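PDB 6H20: probable glutamine-binding lipoprotein GlnH (GLNBP) from Mycobacterium tuberculosis, which probably binds amino acids such as aspartate outside the cell membrane and takes part in the signalling that controls glutamate metabolism through protein kinase G. Local coordinates for residues A[117-122]-A[136-141]. Numbering follows the deposited sequence.
Sequences IVVKTM and TVYLDA. With ASN (asparagine), chain B.
In the amino-acid pocket of this solute-binding protein, segment 117-122, which carries strand 117-118, meets Tyr138 of segment 136-141, and the tyrosine buttresses it from the side remote from the ligand. The tyrosine hydroxyl touches Val119, with OH 3.6 Å from CG1, and the methyl meets the ring end obliquely, CG1 lying 4.0 Å from CZ. Val119 suits this buried place, its compact branched side chain packing on Ile81 and Ala82 of helix 77-90 as well as on the tyrosine. The phenol reaches the turn because CG sits between the backbone N and the carbonyl carbon (chi1 72°). A water in the ring plane donates to Tyr138 OH (2.8 Å) and accepts from the backbone N of Lys120 and of Met122, each 2.9 Å away, so one water bridges two amides to the phenol oxygen. Asp78 is hydrogen-bonded to Tyr138 OH through OD1 and to the N of Thr121 through OD2, tying the tyrosine to the turn. Thr121, in a left-handed backbone conformation (phi 38°), gives the ligand two groups: its O accepts from the asparagine N (2.7 Å), and its OG1 donates to asparagine OD1 (2.8 Å). Here Tyr138, the water and Asp78 support a ligand-binding turn near a strand end, a placement typical of the periplasmic-binding-protein fold.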
ATOM      1  N   ILE A 117       9.586   6.192   8.140  1.00 17.67           N
ATOM      2  CA  ILE A 117       8.335   6.191   7.394  1.00 17.43           C
ATOM      3  C   ILE A 117       8.080   4.789   6.867  1.00 17.75           C
ATOM      4  O   ILE A 117       9.007   3.989   6.693  1.00 19.51           O
ATOM      5  CB  ILE A 117       8.323   7.200   6.219  1.00 15.66           C
ATOM      6  CG1 ILE A 117       9.373   6.836   5.162  1.00 15.39           C
ATOM      7  CG2 ILE A 117       8.539   8.629   6.737  1.00 16.38           C
ATOM      8  CD1 ILE A 117       9.375   7.770   3.946  1.00 16.59           C
ATOM      9  N   VAL A 118       6.805   4.483   6.645  1.00 15.67           N
ATOM     10  CA  VAL A 118       6.389   3.296   5.897  1.00 15.48           C
ATOM     11  C   VAL A 118       5.821   3.793   4.578  1.00 16.13           C
ATOM     12  O   VAL A 118       4.917   4.636   4.564  1.00 16.16           O
ATOM     13  CB  VAL A 118       5.335   2.483   6.664  1.00 17.80           C
ATOM     14  CG1 VAL A 118       4.694   1.425   5.758  1.00 17.80           C
ATOM     15  CG2 VAL A 118       5.954   1.810   7.892  1.00 19.24           C
ATOM     16  N   VAL A 119       6.369   3.312   3.472  1.00 15.68           N
ATOM     17  CA  VAL A 119       5.802   3.551   2.145  1.00 14.27           C
ATOM     18  C   VAL A 119       5.570   2.159   1.579  1.00 14.26           C
ATOM     19  O   VAL A 119       6.471   1.543   0.991  1.00 15.67           O
ATOM     20  CB  VAL A 119       6.702   4.393   1.235  1.00 15.70           C
ATOM     21  CG1 VAL A 119       5.919   4.851  -0.001  1.00 15.07           C
ATOM     22  CG2 VAL A 119       7.251   5.623   1.981  1.00 15.95           C
ATOM     23  N   LYS A 120       4.381   1.621   1.842  1.00 14.18           N
ATOM     24  CA  LYS A 120       4.070   0.240   1.484  1.00 14.65           C
ATOM     25  C   LYS A 120       2.569   0.120   1.324  1.00 13.59           C
ATOM     26  O   LYS A 120       1.880  -0.425   2.198  1.00 16.11           O
ATOM     27  CB  LYS A 120       4.592  -0.733   2.551  1.00 18.93           C
ATOM     28  CG  LYS A 120       4.559  -2.185   2.057  1.00 21.27           C
ATOM     29  CD  LYS A 120       4.523  -3.169   3.213  1.00 22.62           C
ATOM     30  CE  LYS A 120       4.481  -4.626   2.746  1.00 27.45           C
ATOM     31  NZ  LYS A 120       3.609  -4.882   1.564  1.00 29.22           N
ATOM     32  N   THR A 121       2.070   0.660   0.212  1.00 13.42           N
ATOM     33  CA  THR A 121       0.655   0.634  -0.169  1.00 14.15           C
ATOM     34  C   THR A 121      -0.287   0.800   1.030  1.00 13.64           C
ATOM     35  O   THR A 121      -1.265   0.073   1.178  1.00 16.36           O
ATOM     36  CB  THR A 121       0.315  -0.632  -0.986  1.00 14.43           C
ATOM     37  OG1 THR A 121       0.545  -1.828  -0.211  1.00 15.97           O
ATOM     38  CG2 THR A 121       1.162  -0.698  -2.260  1.00 16.99           C
ATOM     39  N   MET A 122      -0.003   1.763   1.902  1.00 14.43           N
ATOM     40  CA  MET A 122      -0.630   1.744   3.222  1.00 14.80           C
ATOM     41  C   MET A 122      -1.904   2.575   3.201  1.00 17.31           C
ATOM     42  O   MET A 122      -1.853   3.810   3.246  1.00 16.15           O
ATOM     43  CB  MET A 122       0.330   2.221   4.308  1.00 14.50           C
ATOM     44  CG  MET A 122      -0.154   1.857   5.696  1.00 15.15           C
ATOM     45  SD  MET A 122       1.105   2.242   6.904  1.00 18.34           S
ATOM     46  CE  MET A 122       0.277   1.689   8.386  1.00 18.31           C
ATOM     47  N   THR A 136      -0.765  13.143   3.496  1.00 16.34           N
ATOM     48  CA  THR A 136      -1.855  13.208   2.536  1.00 14.88           C
ATOM     49  C   THR A 136      -1.765  12.038   1.549  1.00 14.10           C
ATOM     50  O   THR A 136      -0.766  11.310   1.472  1.00 15.40           O
ATOM     51  CB  THR A 136      -1.807  14.521   1.757  1.00 14.60           C
ATOM     52  OG1 THR A 136      -0.525  14.668   1.124  1.00 16.85           O
ATOM     53  CG2 THR A 136      -2.074  15.713   2.688  1.00 18.48           C
ATOM     54  N   VAL A 137      -2.833  11.867   0.770  1.00 16.56           N
ATOM     55  CA  VAL A 137      -2.938  10.710  -0.121  1.00 14.85           C
ATOM     56  C   VAL A 137      -1.986  10.870  -1.296  1.00 14.89           C
ATOM     57  O   VAL A 137      -2.006  11.894  -1.991  1.00 17.01           O
ATOM     58  CB  VAL A 137      -4.386  10.571  -0.615  1.00 15.40           C
ATOM     59  CG1 VAL A 137      -4.510   9.431  -1.642  1.00 16.64           C
ATOM     60  CG2 VAL A 137      -5.341  10.384   0.550  1.00 16.90           C
ATOM     61  N   TYR A 138      -1.168   9.838  -1.559  1.00 15.78           N
ATOM     62  CA  TYR A 138      -0.271   9.882  -2.709  1.00 14.99           C
ATOM     63  C   TYR A 138      -0.682   8.973  -3.864  1.00 15.67           C
ATOM     64  O   TYR A 138      -0.113   9.089  -4.958  1.00 16.88           O
ATOM     65  CB  TYR A 138       1.194   9.614  -2.294  1.00 14.21           C
ATOM     66  CG  TYR A 138       1.523   8.190  -1.894  1.00 12.77           C
ATOM     67  CD1 TYR A 138       1.872   7.239  -2.845  1.00 15.65           C
ATOM     68  CD2 TYR A 138       1.509   7.812  -0.553  1.00 14.42           C
ATOM     69  CE1 TYR A 138       2.185   5.944  -2.465  1.00 14.55           C
ATOM     70  CE2 TYR A 138       1.826   6.512  -0.164  1.00 14.41           C
ATOM     71  CZ  TYR A 138       2.151   5.584  -1.140  1.00 13.27           C
ATOM     72  OH  TYR A 138       2.458   4.305  -0.755  1.00 15.12           O
ATOM     73  N   LEU A 139      -1.670   8.109  -3.666  1.00 15.49           N
ATOM     74  CA  LEU A 139      -2.206   7.291  -4.746  1.00 14.69           C
ATOM     75  C   LEU A 139      -3.518   6.734  -4.233  1.00 16.89           C
ATOM     76  O   LEU A 139      -3.599   6.350  -3.066  1.00 17.27           O
ATOM     77  CB  LEU A 139      -1.250   6.132  -5.064  1.00 16.20           C
ATOM     78  CG  LEU A 139      -1.609   5.280  -6.284  1.00 15.25           C
ATOM     79  CD1 LEU A 139      -1.480   6.097  -7.550  1.00 17.27           C
ATOM     80  CD2 LEU A 139      -0.691   4.062  -6.351  1.00 17.79           C
ATOM     81  N   ASP A 140      -4.543   6.708  -5.084  1.00 15.80           N
ATOM     82  CA  ASP A 140      -5.861   6.224  -4.677  1.00 15.38           C
ATOM     83  C   ASP A 140      -6.205   4.973  -5.472  1.00 17.25           C
ATOM     84  O   ASP A 140      -6.444   5.048  -6.683  1.00 23.42           O
ATOM     85  CB  ASP A 140      -6.929   7.298  -4.874  1.00 18.61           C
ATOM     86  CG  ASP A 140      -8.258   6.894  -4.283  1.00 23.88           C
ATOM     87  OD1 ASP A 140      -8.261   6.328  -3.167  1.00 22.40           O
ATOM     88  OD2 ASP A 140      -9.304   7.144  -4.930  1.00 30.50           O
ATOM     89  N   ALA A 141      -6.241   3.835  -4.796  1.00 15.16           N
ATOM     90  CA  ALA A 141      -6.545   2.556  -5.428  1.00 14.36           C
ATOM     91  C   ALA A 141      -7.923   2.073  -4.976  1.00 14.99           C
ATOM     92  O   ALA A 141      -8.598   2.703  -4.157  1.00 16.00           O
ATOM     93  CB  ALA A 141      -5.451   1.535  -5.098  1.00 16.38           C
TER
HETATM   94  N   ASN B 401      -3.647  -1.212   0.807  1.00 15.01           N
HETATM   95  CA  ASN B 401      -4.102  -2.366   1.582  1.00 14.26           C
HETATM   96  C   ASN B 401      -3.787  -2.144   3.050  1.00 15.65           C
HETATM   97  O   ASN B 401      -3.872  -3.085   3.860  1.00 14.72           O
HETATM   98  CB  ASN B 401      -3.449  -3.654   1.075  1.00 15.45           C
HETATM   99  CG  ASN B 401      -1.965  -3.701   1.342  1.00 16.10           C
HETATM  100  OD1 ASN B 401      -1.322  -2.693   1.617  1.00 17.19           O
HETATM  101  ND2 ASN B 401      -1.417  -4.894   1.297  1.00 15.55           N
HETATM  102  OXT ASN B 401      -3.440  -1.001   3.418  1.00 15.29           O
HETATM  103  O   HOH W   1       2.250   3.650   1.923  1.00 19.23           O